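Local coordinates for phage-like element PBSX protein XkdH (Bacillus subtilis, PDB 3F3B), which is of unknown function but belongs to a family of the phage-barrel clan and is encoded by the defective prophage PBSX, consistent with a part in its phage-like particle, at residues M6-C11 against P49-T53. Residues are numbered along the deposited sequence; the frame is centred on the assembly and turned at random.
Sequences MLIHRC and PCYFT. With PO4 (phosphate ion), chain B.
Two groups converge on the carbonyl oxygen of Cys50: His9 donates its backbone N-H to it (His9 N to Cys50 O, 2.6 Å, 166° at the hydrogen), and the CA-H of Ile8 makes a weaker approach alongside. The return bond, Cys50 N to His9 O at 3.1 Å, completes an antiparallel hydrogen-bonded pair, and Arg10 with Pro49 forms the next, non-hydrogen-bonded pair. Strand 9-19 is thus joined here to the start of strand 48-61 in the antiparallel sheet.

On the face that carries His9 and Cys50, the His9 imidazole lies obliquely against Phe52, its CD2 over one face of the phenyl ring near the rim, with the ring planes at 35°. With CG beside the backbone N (chi1 -62°), the imidazole reaches Phe52 while ND1 points to a phosphate ion, probably from the crystallisation liquor (His9 ND1 to O4, 2.6 Å). Arg10 N and Trp90 NE1 bond the same ion, and Trp90 also meets both rings.

On the face of Arg10 and Pro49, Pro49 CB sits over the centre of one face of the Arg10 guanidinium, 3.7 Å from CZ, while NH1 bonds to Asp47 O. Beyond the ladder, the selenium of Met6 sits over one face of Tyr51 in a Met-aromatic contact, 4.2 Å from the ring centroid.

Phosphate binding would probably favour a protonated His9; with ND1, Arg10 N and Trp90 NE1 gathered round it, the site could hold an anion, though nothing establishes a natural role.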
loop_
_atom_site.group_PDB
_atom_site.type_symbol
_atom_site.label_atom_id
_atom_site.label_comp_id
_atom_site.label_asym_id
_atom_site.label_seq_id
_atom_site.Cartn_x
_atom_site.Cartn_y
_atom_site.Cartn_z
HETATM N N MSE A 6 -0.417 -4.813 20.997
HETATM C CA MSE A 6 -0.855 -4.655 19.615
HETATM C C MSE A 6 -1.730 -3.421 19.393
HETATM O O MSE A 6 -2.955 -3.515 19.387
HETATM C CB MSE A 6 -1.615 -5.904 19.162
HETATM C CG MSE A 6 -0.791 -7.179 19.176
HETATM SE SE MSE A 6 -1.791 -8.740 18.600
HETATM C CE MSE A 6 -2.380 -9.409 20.328
ATOM N N LEU A 7 -1.101 -2.268 19.200
ATOM C CA LEU A 7 -1.852 -1.043 18.971
ATOM C C LEU A 7 -2.504 -1.045 17.586
ATOM O O LEU A 7 -1.889 -1.461 16.598
ATOM C CB LEU A 7 -0.945 0.182 19.107
ATOM C CG LEU A 7 -0.381 0.555 20.482
ATOM C CD1 LEU A 7 0.268 1.925 20.368
ATOM C CD2 LEU A 7 -1.483 0.596 21.534
ATOM N N ILE A 8 -3.749 -0.575 17.529
ATOM C CA ILE A 8 -4.515 -0.510 16.290
ATOM C C ILE A 8 -4.278 0.810 15.547
ATOM O O ILE A 8 -4.397 1.884 16.125
ATOM C CB ILE A 8 -6.046 -0.647 16.573
ATOM C CG1 ILE A 8 -6.477 -2.116 16.546
ATOM C CG2 ILE A 8 -6.845 0.121 15.537
ATOM C CD1 ILE A 8 -5.727 -3.009 17.503
ATOM N N HIS A 9 -3.935 0.722 14.267
ATOM C CA HIS A 9 -3.730 1.914 13.456
ATOM C C HIS A 9 -4.864 2.016 12.436
ATOM O O HIS A 9 -5.647 1.088 12.268
ATOM C CB HIS A 9 -2.384 1.851 12.734
ATOM C CG HIS A 9 -1.209 1.811 13.658
ATOM N ND1 HIS A 9 -0.984 2.777 14.617
ATOM C CD2 HIS A 9 -0.198 0.920 13.777
ATOM C CE1 HIS A 9 0.117 2.483 15.285
ATOM N NE2 HIS A 9 0.614 1.362 14.795
ATOM N N ARG A 10 -4.962 3.153 11.766
ATOM C CA ARG A 10 -6.008 3.357 10.768
ATOM C C ARG A 10 -5.375 3.837 9.481
ATOM O O ARG A 10 -4.558 4.753 9.492
ATOM C CB ARG A 10 -7.023 4.401 11.250
ATOM C CG ARG A 10 -7.778 3.987 12.491
ATOM C CD ARG A 10 -8.697 2.823 12.189
ATOM N NE ARG A 10 -9.262 2.251 13.407
ATOM C CZ ARG A 10 -10.471 1.709 13.484
ATOM N NH1 ARG A 10 -11.257 1.671 12.412
ATOM N NH2 ARG A 10 -10.892 1.194 14.629
ATOM N N CYS A 11 -5.759 3.221 8.370
ATOM C CA CYS A 11 -5.221 3.610 7.076
ATOM C C CYS A 11 -6.295 3.605 5.994
ATOM O O CYS A 11 -7.371 3.024 6.160
ATOM C CB CYS A 11 -4.102 2.652 6.665
ATOM S SG CYS A 11 -4.683 0.972 6.319
ATOM N N PRO A 49 -9.007 -0.678 10.101
ATOM C CA PRO A 49 -8.230 -1.064 11.278
ATOM C C PRO A 49 -7.158 -2.101 10.965
ATOM O O PRO A 49 -7.389 -3.050 10.208
ATOM C CB PRO A 49 -9.291 -1.608 12.218
ATOM C CG PRO A 49 -10.225 -2.271 11.283
ATOM C CD PRO A 49 -10.352 -1.281 10.155
ATOM N N CYS A 50 -5.988 -1.918 11.569
ATOM C CA CYS A 50 -4.870 -2.828 11.375
ATOM C C CYS A 50 -3.854 -2.636 12.500
ATOM O O CYS A 50 -3.977 -1.722 13.319
ATOM C CB CYS A 50 -4.199 -2.529 10.038
ATOM S SG CYS A 50 -3.602 -0.825 9.929
ATOM N N TYR A 51 -2.855 -3.507 12.542
ATOM C CA TYR A 51 -1.798 -3.399 13.535
ATOM C C TYR A 51 -0.535 -3.953 12.899
ATOM O O TYR A 51 -0.606 -4.819 12.024
ATOM C CB TYR A 51 -2.179 -4.140 14.825
ATOM C CG TYR A 51 -2.168 -5.648 14.770
ATOM C CD1 TYR A 51 -0.986 -6.360 14.957
ATOM C CD2 TYR A 51 -3.348 -6.365 14.592
ATOM C CE1 TYR A 51 -0.976 -7.749 14.977
ATOM C CE2 TYR A 51 -3.350 -7.759 14.610
ATOM C CZ TYR A 51 -2.157 -8.444 14.805
ATOM O OH TYR A 51 -2.147 -9.822 14.834
ATOM N N PHE A 52 0.622 -3.453 13.318
ATOM C CA PHE A 52 1.869 -3.899 12.709
ATOM C C PHE A 52 2.835 -4.682 13.588
ATOM O O PHE A 52 2.813 -4.585 14.812
ATOM C CB PHE A 52 2.653 -2.701 12.154
ATOM C CG PHE A 52 1.810 -1.649 11.480
ATOM C CD1 PHE A 52 0.765 -1.992 10.633
ATOM C CD2 PHE A 52 2.123 -0.296 11.642
ATOM C CE1 PHE A 52 0.043 -0.998 9.948
ATOM C CE2 PHE A 52 1.414 0.697 10.968
ATOM C CZ PHE A 52 0.370 0.345 10.117
ATOM N N THR A 53 3.690 -5.461 12.928
ATOM C CA THR A 53 4.761 -6.212 13.580
ATOM C C THR A 53 5.933 -6.128 12.603
ATOM O O THR A 53 5.815 -5.493 11.549
ATOM C CB THR A 53 4.406 -7.682 13.838
ATOM O OG1 THR A 53 4.315 -8.388 12.595
ATOM C CG2 THR A 53 3.088 -7.774 14.601
HETATM P P PO4 B . -3.084 5.996 13.866
HETATM O O1 PO4 B . -2.677 7.336 13.364
HETATM O O2 PO4 B . -3.712 6.134 15.205
HETATM O O3 PO4 B . -4.057 5.392 12.923
HETATM O O4 PO4 B . -1.888 5.123 13.971
#